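PDB 7AGM: N-acetylmuramoyl-L-alanine amidase from Mycolicibacterium smegmatis, which hydrolyses, as a zinc-dependent amidase, the bond between N-acetylmuramoyl groups and L-alanine in peptidoglycan. Local coordinates for residues P15-A20 with N38-G43; D22-R27 with N82-C87; Y50-F55 with I106-G111; S54-T59 with M76-D81. All blocks are in the same frame, centred on the assembly; numbering follows the deposited sequence. Where two conformers were deposited one is given.

Contact 1. Residues P15-A20 with N38-G43. With ZN (zinc ion), chain C.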
loop_
_atom_site.group_PDB
_atom_site.type_symbol
_atom_site.label_atom_id
_atom_site.label_comp_id
_atom_site.label_asym_id
_atom_site.label_seq_id
_atom_site.Cartn_x
_atom_site.Cartn_y
_atom_site.Cartn_z
ATOM N N PRO A 15 2.029 5.106 3.652
ATOM C CA PRO A 15 0.657 5.612 3.474
ATOM C C PRO A 15 0.611 6.560 2.286
ATOM O O PRO A 15 1.269 7.605 2.278
ATOM C CB PRO A 15 0.360 6.328 4.798
ATOM C CG PRO A 15 1.704 6.659 5.383
ATOM C CD PRO A 15 2.719 5.688 4.818
ATOM N N GLY A 16 -0.147 6.165 1.264
ATOM C CA GLY A 16 -0.108 6.880 -0.001
ATOM C C GLY A 16 -0.503 8.342 0.141
ATOM O O GLY A 16 -1.352 8.709 0.964
ATOM N N HIS A 17 0.152 9.182 -0.668
ATOM C CA HIS A 17 -0.156 10.595 -0.878
ATOM C C HIS A 17 0.297 11.460 0.289
ATOM O O HIS A 17 0.925 10.950 1.220
ATOM C CB HIS A 17 -1.626 10.790 -1.267
ATOM C CG HIS A 17 -2.047 9.881 -2.375
ATOM N ND1 HIS A 17 -1.759 10.139 -3.698
ATOM C CD2 HIS A 17 -2.680 8.683 -2.352
ATOM C CE1 HIS A 17 -2.218 9.150 -4.445
ATOM N NE2 HIS A 17 -2.771 8.250 -3.654
ATOM N N ASN A 18 0.022 12.766 0.229
ATOM C CA ASN A 18 0.452 13.717 1.245
ATOM C C ASN A 18 -0.763 14.361 1.892
ATOM O O ASN A 18 -1.821 14.488 1.271
ATOM C CB ASN A 18 1.256 14.885 0.652
ATOM C CG ASN A 18 2.382 14.446 -0.255
ATOM O OD1 ASN A 18 3.066 13.454 -0.001
ATOM N ND2 ASN A 18 2.598 15.212 -1.318
ATOM N N GLY A 19 -0.580 14.822 3.132
ATOM C CA GLY A 19 -1.624 15.578 3.801
ATOM C C GLY A 19 -1.806 16.982 3.265
ATOM O O GLY A 19 -2.837 17.608 3.530
ATOM N N ALA A 20 -0.822 17.496 2.530
ATOM C CA ALA A 20 -0.954 18.767 1.841
ATOM C C ALA A 20 -0.057 18.737 0.614
ATOM O O ALA A 20 0.961 18.041 0.592
ATOM C CB ALA A 20 -0.583 19.942 2.746
ATOM N N ASN A 38 4.515 12.462 -12.413
ATOM C CA ASN A 38 4.463 13.504 -11.395
ATOM C C ASN A 38 5.027 13.005 -10.069
ATOM O O ASN A 38 4.812 11.855 -9.677
ATOM C CB ASN A 38 3.023 13.979 -11.198
ATOM C CG ASN A 38 2.541 14.867 -12.328
ATOM O OD1 ASN A 38 3.164 14.944 -13.387
ATOM N ND2 ASN A 38 1.419 15.542 -12.106
ATOM N N CYS A 39 5.778 13.887 -9.397
ATOM C CA CYS A 39 6.304 13.617 -8.058
ATOM C C CYS A 39 5.225 13.075 -7.127
ATOM O O CYS A 39 5.422 12.063 -6.445
ATOM C CB CYS A 39 6.914 14.908 -7.497
ATOM S SG CYS A 39 7.065 15.002 -5.697
ATOM N N GLN A 40 4.076 13.742 -7.074
ATOM C CA GLN A 40 2.972 13.260 -6.259
ATOM C C GLN A 40 1.646 13.548 -6.944
ATOM O O GLN A 40 1.562 14.337 -7.888
ATOM C CB GLN A 40 2.980 13.858 -4.845
ATOM C CG GLN A 40 3.705 13.002 -3.813
ATOM C CD GLN A 40 3.078 11.626 -3.643
ATOM O OE1 GLN A 40 1.925 11.400 -4.017
ATOM N NE2 GLN A 40 3.837 10.700 -3.073
ATOM N N GLU A 41 0.612 12.869 -6.457
ATOM C CA GLU A 41 -0.771 13.134 -6.814
ATOM C C GLU A 41 -1.524 13.370 -5.517
ATOM O O GLU A 41 -1.160 12.824 -4.472
ATOM C CB GLU A 41 -1.417 11.935 -7.506
ATOM C CG GLU A 41 -0.953 11.698 -8.912
ATOM C CD GLU A 41 -1.476 12.739 -9.878
ATOM O OE1 GLU A 41 -2.552 13.319 -9.619
ATOM O OE2 GLU A 41 -0.803 12.982 -10.896
ATOM N N SER A 42 -2.583 14.177 -5.583
ATOM C CA SER A 42 -3.329 14.496 -4.371
ATOM C C SER A 42 -3.986 13.262 -3.762
ATOM O O SER A 42 -4.141 13.180 -2.538
ATOM C CB SER A 42 -4.386 15.559 -4.678
ATOM O OG SER A 42 -5.232 15.128 -5.727
ATOM N N GLY A 43 -4.365 12.298 -4.584
ATOM C CA GLY A 43 -5.176 11.192 -4.126
ATOM C C GLY A 43 -6.654 11.451 -4.355
ATOM O O GLY A 43 -7.089 12.573 -4.615
HETATM ZN ZN ZN C . -3.496 6.308 -4.056
HETATM O O HOH W 1 -0.339 13.845 -2.301
HETATM O O HOH W 2 -4.534 7.335 -5.627
HETATM O O HOH W 3 -2.420 6.229 -6.006
HETATM O O HOH W 4 -4.841 5.053 -5.017
#
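Gln40 of the 38-43 loop lies against Asn18, its CG 3.5 Å from Asn18 ND2, with the two amide planes 66° apart. Gln40 NE2 donates to Pro86 O and Asn18 ND2 to Asn21 OD1, both outside the two segments. In the conformer given, Gln40 OE1 accepts from the backbone N of Glu41. The main-chain O of Glu41 then takes the N-H of His17 ND1 at 2.9 Å; the donor stands above the carbonyl plane, 53° out of it. A water bridges this same oxygen to the backbone N of Asn18. Ser42 adds its carbonyl O, 3.7 Å from His17 CB. Gly43 closes the segment by laying its CA over one face of the imidazole, a CH-pi contact 3.6 Å from the ring centroid. The His17 ring is thus fixed both by a hydrogen bond and by a covered face, while NE2 binds the zinc ion at 2.1 Å. Glu52, His107 and three waters complete the metal site. With ND1 donating, NE2 is left to offer its lone pair to the metal, and Glu41 O is a second-shell acceptor that positions the ring and would probably make the imidazole a stronger donor to zinc.

Contact 2. Residues D22-R27 with N82-C87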
loop_
_atom_site.group_PDB
_atom_site.type_symbol
_atom_site.label_atom_id
_atom_site.label_comp_id
_atom_site.label_asym_id
_atom_site.label_seq_id
_atom_site.Cartn_x
_atom_site.Cartn_y
_atom_site.Cartn_z
ATOM N N ASP A 22 1.678 21.115 -2.814
ATOM C CA ASP A 22 2.013 22.408 -3.399
ATOM C C ASP A 22 2.379 22.242 -4.870
ATOM O O ASP A 22 2.102 21.198 -5.470
ATOM C CB ASP A 22 3.138 23.110 -2.621
ATOM C CG ASP A 22 4.506 22.447 -2.806
ATOM O OD1 ASP A 22 4.606 21.323 -3.354
ATOM O OD2 ASP A 22 5.502 23.065 -2.385
ATOM N N ALA A 23 3.023 23.253 -5.457
ATOM C CA ALA A 23 3.343 23.199 -6.881
ATOM C C ALA A 23 4.448 22.200 -7.198
ATOM O O ALA A 23 4.611 21.828 -8.365
ATOM C CB ALA A 23 3.730 24.584 -7.401
ATOM N N SER A 24 5.205 21.758 -6.194
ATOM C CA SER A 24 6.324 20.857 -6.448
ATOM C C SER A 24 5.894 19.422 -6.736
ATOM O O SER A 24 6.731 18.618 -7.158
ATOM C CB SER A 24 7.333 20.900 -5.295
ATOM O OG SER A 24 6.709 20.651 -4.049
ATOM N N ILE A 25 4.619 19.079 -6.534
ATOM C CA ILE A 25 4.167 17.722 -6.824
ATOM C C ILE A 25 4.057 17.434 -8.313
ATOM O O ILE A 25 3.942 16.266 -8.695
ATOM C CB ILE A 25 2.863 17.352 -6.085
ATOM C CG1 ILE A 25 1.655 18.030 -6.737
ATOM C CG2 ILE A 25 2.974 17.705 -4.601
ATOM C CD1 ILE A 25 0.323 17.601 -6.144
ATOM N N GLY A 26 4.095 18.460 -9.166
ATOM C CA GLY A 26 4.079 18.236 -10.603
ATOM C C GLY A 26 5.428 17.952 -11.237
ATOM O O GLY A 26 5.472 17.534 -12.400
ATOM N N ARG A 27 6.522 18.168 -10.508
ATOM C CA ARG A 27 7.855 17.901 -11.033
ATOM C C ARG A 27 7.997 16.435 -11.428
ATOM O O ARG A 27 7.464 15.542 -10.765
ATOM C CB ARG A 27 8.903 18.253 -9.978
ATOM C CG ARG A 27 10.338 18.036 -10.436
ATOM C CD ARG A 27 11.333 18.378 -9.341
ATOM N NE ARG A 27 11.100 17.606 -8.124
ATOM C CZ ARG A 27 11.622 16.406 -7.888
ATOM N NH1 ARG A 27 12.407 15.835 -8.791
ATOM N NH2 ARG A 27 11.358 15.778 -6.751
ATOM N N ASN A 82 -0.665 16.479 7.308
ATOM C CA ASN A 82 -1.058 17.861 7.050
ATOM C C ASN A 82 0.012 18.673 6.326
ATOM O O ASN A 82 -0.109 19.904 6.264
ATOM C CB ASN A 82 -1.493 18.576 8.344
ATOM C CG ASN A 82 -0.351 18.753 9.330
ATOM O OD1 ASN A 82 0.687 18.105 9.222
ATOM N ND2 ASN A 82 -0.539 19.644 10.298
ATOM N N ALA A 83 1.039 18.037 5.767
ATOM C CA ALA A 83 2.103 18.759 5.085
ATOM C C ALA A 83 2.609 17.920 3.917
ATOM O O ALA A 83 2.180 16.781 3.707
ATOM C CB ALA A 83 3.220 19.129 6.069
ATOM N N LEU A 84 3.533 18.497 3.152
ATOM C CA LEU A 84 4.097 17.802 2.004
ATOM C C LEU A 84 4.786 16.512 2.438
ATOM O O LEU A 84 5.356 16.422 3.528
ATOM C CB LEU A 84 5.107 18.700 1.287
ATOM C CG LEU A 84 4.543 19.866 0.477
ATOM C CD1 LEU A 84 5.671 20.775 0.022
ATOM C CD2 LEU A 84 3.760 19.348 -0.714
ATOM N N GLY A 85 4.713 15.505 1.567
ATOM C CA GLY A 85 5.415 14.255 1.748
ATOM C C GLY A 85 6.285 13.959 0.540
ATOM O O GLY A 85 6.277 14.707 -0.444
ATOM N N PRO A 86 7.047 12.866 0.584
ATOM C CA PRO A 86 8.061 12.629 -0.452
ATOM C C PRO A 86 7.452 12.221 -1.787
ATOM O O PRO A 86 6.352 11.673 -1.862
ATOM C CB PRO A 86 8.898 11.479 0.125
ATOM C CG PRO A 86 8.568 11.437 1.589
ATOM C CD PRO A 86 7.144 11.890 1.681
ATOM N N CYS A 87 8.213 12.483 -2.854
ATOM C CA CYS A 87 7.834 12.046 -4.195
ATOM C C CYS A 87 7.826 10.519 -4.291
ATOM O O CYS A 87 8.409 9.807 -3.467
ATOM C CB CYS A 87 8.819 12.583 -5.232
ATOM S SG CYS A 87 8.955 14.377 -5.278
#
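Leu84 sets its two methyls against the carboxylate of Asp22, the side chains crossing at about a right angle. CD1 comes within 3.3 Å of Asp22 OD2, and CD2 lies 3.4 Å from Asp22 OD1, so the branched end of the leucine spans both oxygens without any polar bond. Its CD2 also meets CG2 of Ile25 at 4.3 Å, a looser apolar touch. A second point of approach joins Arg27 to Cys87: the arginine runs straight out through CG and CD, bends at chi3 (57°), and brings NH2 to 3.1 Å from Cys87 SG. No hydrogen bond crosses between the segments.

Behind these pairs, Asp22 is held by its own chain. OD1 accepts from the backbone N of Ser24 at 2.9 Å, which makes an Asx turn leading into the short 3-10 turn 23-26; the donor comes from above the carboxylate plane, 71° out of it. That turn is itself held by weak backbone bonds. Cys87 SG forms a disulfide with Cys39, and the backbone N of the same residue is bonded to Glu90 OE1. Ile25 and Arg27 make backbone hydrogen bonds to Gln40 and Cys39, so the turn and the disulfide are tied to the same piece of chain.

The contact lies at the surface, where the loop running from strand 10-15 to strand 28-30 meets the one running from strand 73-76 to helix 88-98; Cys87 is the N-cap residue of that helix, and segment 22-27 runs on into strand 28-30 of the small two-stranded sheet.

Contact 3. Residues Y50-F55 with I106-G111. With ZN (zinc ion), chain C.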
loop_
_atom_site.group_PDB
_atom_site.type_symbol
_atom_site.label_atom_id
_atom_site.label_comp_id
_atom_site.label_asym_id
_atom_site.label_seq_id
_atom_site.Cartn_x
_atom_site.Cartn_y
_atom_site.Cartn_z
ATOM N N TYR A 50 -14.077 12.935 2.049
ATOM C CA TYR A 50 -13.096 12.330 2.943
ATOM C C TYR A 50 -11.908 11.886 2.096
ATOM O O TYR A 50 -12.089 11.089 1.170
ATOM C CB TYR A 50 -13.703 11.150 3.702
ATOM C CG TYR A 50 -12.716 10.433 4.596
ATOM C CD1 TYR A 50 -12.161 11.057 5.716
ATOM C CD2 TYR A 50 -12.332 9.130 4.321
ATOM C CE1 TYR A 50 -11.237 10.391 6.528
ATOM C CE2 TYR A 50 -11.421 8.462 5.119
ATOM C CZ TYR A 50 -10.879 9.090 6.221
ATOM O OH TYR A 50 -9.976 8.398 6.998
ATOM N N PRO A 51 -10.703 12.409 2.330
ATOM C CA PRO A 51 -9.606 12.190 1.378
ATOM C C PRO A 51 -8.831 10.901 1.596
ATOM O O PRO A 51 -8.624 10.431 2.719
ATOM C CB PRO A 51 -8.690 13.395 1.632
ATOM C CG PRO A 51 -8.906 13.733 3.072
ATOM C CD PRO A 51 -10.336 13.353 3.405
ATOM N N GLU A 52 -8.392 10.337 0.463
ATOM C CA GLU A 52 -7.538 9.155 0.484
ATOM C C GLU A 52 -6.357 9.325 1.432
ATOM O O GLU A 52 -6.016 8.401 2.180
ATOM C CB GLU A 52 -7.034 8.843 -0.924
ATOM C CG GLU A 52 -6.136 7.611 -0.952
ATOM C CD GLU A 52 -5.588 7.306 -2.326
ATOM O OE1 GLU A 52 -5.962 8.013 -3.287
ATOM O OE2 GLU A 52 -4.771 6.365 -2.449
ATOM N N HIS A 53 -5.728 10.504 1.433
ATOM C CA HIS A 53 -4.513 10.662 2.226
ATOM C C HIS A 53 -4.773 10.484 3.719
ATOM O O HIS A 53 -3.892 10.009 4.441
ATOM C CB HIS A 53 -3.818 11.992 1.916
ATOM C CG HIS A 53 -4.513 13.202 2.467
ATOM N ND1 HIS A 53 -4.417 13.585 3.789
ATOM C CD2 HIS A 53 -5.276 14.142 1.860
ATOM C CE1 HIS A 53 -5.105 14.697 3.977
ATOM N NE2 HIS A 53 -5.633 15.059 2.820
ATOM N N SER A 54 -5.970 10.845 4.199
ATOM C CA SER A 54 -6.280 10.634 5.611
ATOM C C SER A 54 -6.615 9.174 5.897
ATOM O O SER A 54 -6.217 8.633 6.940
ATOM C CB SER A 54 -7.419 11.550 6.052
ATOM O OG SER A 54 -7.034 12.911 5.917
ATOM N N PHE A 55 -7.319 8.514 4.972
ATOM C CA PHE A 55 -7.575 7.087 5.126
ATOM C C PHE A 55 -6.272 6.302 5.197
ATOM O O PHE A 55 -6.103 5.435 6.064
ATOM C CB PHE A 55 -8.421 6.553 3.970
ATOM C CG PHE A 55 -8.425 5.053 3.901
ATOM C CD1 PHE A 55 -9.158 4.304 4.807
ATOM C CD2 PHE A 55 -7.654 4.384 2.960
ATOM C CE1 PHE A 55 -9.145 2.916 4.774
ATOM C CE2 PHE A 55 -7.636 2.998 2.913
ATOM C CZ PHE A 55 -8.381 2.256 3.813
ATOM N N ILE A 106 -0.017 1.659 1.115
ATOM C CA ILE A 106 -1.443 1.553 1.411
ATOM C C ILE A 106 -2.177 2.697 0.728
ATOM O O ILE A 106 -1.823 3.872 0.914
ATOM C CB ILE A 106 -1.700 1.517 2.926
ATOM C CG1 ILE A 106 -1.053 0.265 3.532
ATOM C CG2 ILE A 106 -3.189 1.527 3.203
ATOM C CD1 ILE A 106 -1.232 0.139 5.042
ATOM N N HIS A 107 -3.204 2.351 -0.058
ATOM C CA HIS A 107 -3.919 3.291 -0.907
ATOM C C HIS A 107 -5.408 3.000 -0.857
ATOM O O HIS A 107 -5.855 1.974 -0.328
ATOM C CB HIS A 107 -3.460 3.199 -2.365
ATOM C CG HIS A 107 -2.158 3.880 -2.612
ATOM N ND1 HIS A 107 -2.070 5.101 -3.240
ATOM C CD2 HIS A 107 -0.890 3.521 -2.296
ATOM C CE1 HIS A 107 -0.802 5.467 -3.303
ATOM N NE2 HIS A 107 -0.065 4.524 -2.739
ATOM N N ALA A 108 -6.171 3.910 -1.459
ATOM C CA ALA A 108 -7.574 3.683 -1.773
ATOM C C ALA A 108 -7.852 4.227 -3.164
ATOM O O ALA A 108 -7.230 5.199 -3.603
ATOM C CB ALA A 108 -8.521 4.335 -0.759
ATOM N N ASP A 109 -8.801 3.599 -3.846
ATOM C CA ASP A 109 -8.979 3.746 -5.278
ATOM C C ASP A 109 -10.198 4.596 -5.606
ATOM O O ASP A 109 -11.072 4.843 -4.766
ATOM C CB ASP A 109 -9.168 2.360 -5.903
ATOM C CG ASP A 109 -8.829 2.326 -7.370
ATOM O OD1 ASP A 109 -8.143 3.254 -7.862
ATOM O OD2 ASP A 109 -9.258 1.357 -8.026
ATOM N N GLY A 110 -10.240 5.043 -6.855
ATOM C CA GLY A 110 -11.428 5.647 -7.420
ATOM C C GLY A 110 -11.874 4.893 -8.655
ATOM O O GLY A 110 -11.206 4.944 -9.692
ATOM N N GLY A 111 -12.985 4.170 -8.550
ATOM C CA GLY A 111 -13.518 3.420 -9.663
ATOM C C GLY A 111 -15.012 3.629 -9.803
ATOM O O GLY A 111 -15.606 4.470 -9.114
HETATM ZN ZN ZN C . -3.496 6.308 -4.056
HETATM O O HOH W 2 -4.534 7.335 -5.627
HETATM O O HOH W 4 -4.841 5.053 -5.017
HETATM O O HOH W 3 -2.420 6.229 -6.006
#
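The zinc site of the amidase is where the first turn of helix 52-69 meets the end of strand 102-109. Glu52 OE2 and His107 ND1 bind the metal, each at 2.0 Å, and stand 3.1 Å apart as neighbouring ligands. The glutamate reaches across fully extended, CG anti to the backbone N (chi1 -180°) and the chain straight beyond it. Its OE2 has a second task: it accepts from the backbone N of Ala108 at 3.0 Å in a nearly straight bond (170°), the donor lying above the carboxylate plane. Strand and helix are thereby joined through the ligand itself. With His17, which lies in the loop after strand 10-15, these two residues form the His-Glu-His zinc site characteristic of Amidase_3 enzymes. Three waters fill the remaining positions. One of them donates to Glu52 OE1 at 2.8 Å and another to the carbonyl O of Ala108, so the same strand residue serves both a ligand and a metal-bound water. Glu52 OE1 also accepts from the backbone N of Thr44. One helical turn on from Glu52, Phe55 CD2 packs on Ala108 CB at 3.8 Å, and the carbonyl O of His107 lies in the plane of the phenyl ring, at its edge.

Contact 4. Residues S54-T59 with M76-D81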
loop_
_atom_site.group_PDB
_atom_site.type_symbol
_atom_site.label_atom_id
_atom_site.label_comp_id
_atom_site.label_asym_id
_atom_site.label_seq_id
_atom_site.Cartn_x
_atom_site.Cartn_y
_atom_site.Cartn_z
ATOM N N SER A 54 -5.970 10.845 4.199
ATOM C CA SER A 54 -6.280 10.634 5.611
ATOM C C SER A 54 -6.615 9.174 5.897
ATOM O O SER A 54 -6.217 8.633 6.940
ATOM C CB SER A 54 -7.419 11.550 6.052
ATOM O OG SER A 54 -7.034 12.911 5.917
ATOM N N PHE A 55 -7.319 8.514 4.972
ATOM C CA PHE A 55 -7.575 7.087 5.126
ATOM C C PHE A 55 -6.272 6.302 5.197
ATOM O O PHE A 55 -6.103 5.435 6.064
ATOM C CB PHE A 55 -8.421 6.553 3.970
ATOM C CG PHE A 55 -8.425 5.053 3.901
ATOM C CD1 PHE A 55 -9.158 4.304 4.807
ATOM C CD2 PHE A 55 -7.654 4.384 2.960
ATOM C CE1 PHE A 55 -9.145 2.916 4.774
ATOM C CE2 PHE A 55 -7.636 2.998 2.913
ATOM C CZ PHE A 55 -8.381 2.256 3.813
ATOM N N THR A 56 -5.347 6.564 4.266
ATOM C CA THR A 56 -4.118 5.776 4.252
ATOM C C THR A 56 -3.279 6.061 5.488
ATOM O O THR A 56 -2.661 5.151 6.052
ATOM C CB THR A 56 -3.307 6.052 2.985
ATOM O OG1 THR A 56 -2.820 7.401 3.003
ATOM C CG2 THR A 56 -4.139 5.801 1.714
ATOM N N TRP A 57 -3.257 7.316 5.931
ATOM C CA TRP A 57 -2.487 7.684 7.116
ATOM C C TRP A 57 -2.982 6.936 8.351
ATOM O O TRP A 57 -2.216 6.229 9.021
ATOM C CB TRP A 57 -2.575 9.198 7.313
ATOM C CG TRP A 57 -1.981 9.679 8.594
ATOM C CD1 TRP A 57 -2.645 10.202 9.675
ATOM C CD2 TRP A 57 -0.589 9.699 8.932
ATOM N NE1 TRP A 57 -1.751 10.542 10.656
ATOM C CE2 TRP A 57 -0.482 10.250 10.226
ATOM C CE3 TRP A 57 0.576 9.308 8.264
ATOM C CZ2 TRP A 57 0.742 10.406 10.869
ATOM C CZ3 TRP A 57 1.794 9.471 8.905
ATOM C CH2 TRP A 57 1.865 10.011 10.195
ATOM N N ASP A 58 -4.277 7.057 8.654
ATOM C CA ASP A 58 -4.783 6.452 9.882
ATOM C C ASP A 58 -4.720 4.926 9.824
ATOM O O ASP A 58 -4.351 4.276 10.812
ATOM C CB ASP A 58 -6.195 6.946 10.179
ATOM C CG ASP A 58 -6.675 6.494 11.534
ATOM O OD1 ASP A 58 -6.177 7.043 12.536
ATOM O OD2 ASP A 58 -7.525 5.583 11.597
ATOM N N THR A 59 -5.032 4.340 8.666
ATOM C CA THR A 59 -4.931 2.889 8.530
ATOM C C THR A 59 -3.494 2.423 8.736
ATOM O O THR A 59 -3.251 1.415 9.416
ATOM C CB THR A 59 -5.457 2.460 7.157
ATOM O OG1 THR A 59 -6.814 2.892 7.021
ATOM C CG2 THR A 59 -5.411 0.946 6.995
ATOM N N MET A 76 8.209 4.558 8.403
ATOM C CA MET A 76 7.150 5.098 7.561
ATOM C C MET A 76 7.692 6.117 6.566
ATOM O O MET A 76 8.699 6.789 6.810
ATOM C CB MET A 76 6.020 5.704 8.406
ATOM C CG MET A 76 5.235 4.660 9.184
ATOM S SD MET A 76 3.839 5.362 10.067
ATOM C CE MET A 76 2.953 6.158 8.735
ATOM N N SER A 77 7.005 6.233 5.431
ATOM C CA SER A 77 7.429 7.158 4.389
ATOM C C SER A 77 7.109 8.612 4.711
ATOM O O SER A 77 7.712 9.507 4.113
ATOM C CB SER A 77 6.760 6.788 3.069
ATOM O OG SER A 77 5.359 6.926 3.181
ATOM N N ARG A 78 6.171 8.871 5.619
ATOM C CA ARG A 78 5.846 10.232 6.013
ATOM C C ARG A 78 5.444 10.221 7.475
ATOM O O ARG A 78 5.076 9.182 8.031
ATOM C CB ARG A 78 4.747 10.843 5.132
ATOM C CG ARG A 78 3.424 10.094 5.142
ATOM C CD ARG A 78 2.442 10.865 4.279
ATOM N NE ARG A 78 1.224 10.163 3.873
ATOM C CZ ARG A 78 -0.009 10.500 4.253
ATOM N NH1 ARG A 78 -0.208 11.495 5.117
ATOM N NH2 ARG A 78 -1.052 9.841 3.763
ATOM N N GLY A 79 5.506 11.403 8.089
ATOM C CA GLY A 79 5.348 11.521 9.524
ATOM C C GLY A 79 4.179 12.369 9.978
ATOM O O GLY A 79 4.031 12.617 11.179
ATOM N N ASN A 80 3.344 12.819 9.045
ATOM C CA ASN A 80 2.151 13.588 9.383
ATOM C C ASN A 80 1.148 13.460 8.243
ATOM O O ASN A 80 1.425 12.855 7.202
ATOM C CB ASN A 80 2.483 15.061 9.643
ATOM C CG ASN A 80 3.090 15.742 8.432
ATOM O OD1 ASN A 80 2.482 15.798 7.354
ATOM N ND2 ASN A 80 4.294 16.273 8.601
ATOM N N ASP A 81 -0.019 14.070 8.440
ATOM C CA ASP A 81 -1.094 14.073 7.459
ATOM C C ASP A 81 -1.557 15.497 7.162
ATOM O O ASP A 81 -2.709 15.715 6.788
ATOM C CB ASP A 81 -2.258 13.197 7.926
ATOM C CG ASP A 81 -3.273 12.940 6.831
ATOM O OD1 ASP A 81 -2.840 12.673 5.695
ATOM O OD2 ASP A 81 -4.494 13.007 7.105
#
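Helix 52-69 is packed here against the loop that leaves strand 73-76, with Trp57 as the main piece of the interface. A chi1 of 172° swings the indole away from the backbone N and out toward the loop, where it lies flat along the chain. Asp81 CB sits over one face of the five-membered ring, 3.6 Å from its centroid in a CH-pi contact, and the carboxylate runs nearly parallel to the indole, the planes 11° apart. Farther along, Trp57 CH2 is 3.3 Å from Gly79 C, and Arg78 O meets the edge of the six-membered ring in its plane. Met76, bent at chi3, brings its CE methyl to 3.5 Å from Trp57 CZ3.

The loop connects a parallel edge strand of the central sheet to helix 88-98, and it keeps its shape through Arg78. NH1 of that arginine makes a salt bridge at 2.9 Å to Asp81 OD1, with that oxygen close to the guanidinium plane, and also donates to Asn80 O. Its NE and NH2 reach Pro15 O and Gly16 O, while NH2 also bonds His53 O. The guanidinium offers one face to Trp57 CE3, and Thr56 OG1, bonded to Gly16 O, lies 3.1 Å from Arg78 NH2 at the group's edge.

Both oxygens of the Asp81 carboxylate are gripped. Ser54 OG donates to Asp81 OD2 at 2.8 Å, on the syn lone pair of that oxygen, and OD1, besides its salt bridge, has His53 ND1 as a partner in the helix.

Contacts 1 and 3 share the zinc ion and its three waters: contact 1 supplies His17, contact 3 Glu52 and His107, and their centres are about 10 Å apart. Gly16 N and Ile106 O, 2.9 Å apart, join them directly. Contact 4 shares Ser54 and Phe55 with contact 3, and its Arg78 and Asp81 bind the loop to the start of helix 52-69, which carries the zinc ligand Glu52; the Thr56 side chain is about 6 Å from the zinc. Contact 2 is farther out, the Ile25 side chain about 12 Å from the metal, yet it is coupled to contact 1 by the Cys39-Cys87 disulfide. Contacts 2 and 3 do not touch, their nearest atoms being about 6 Å apart.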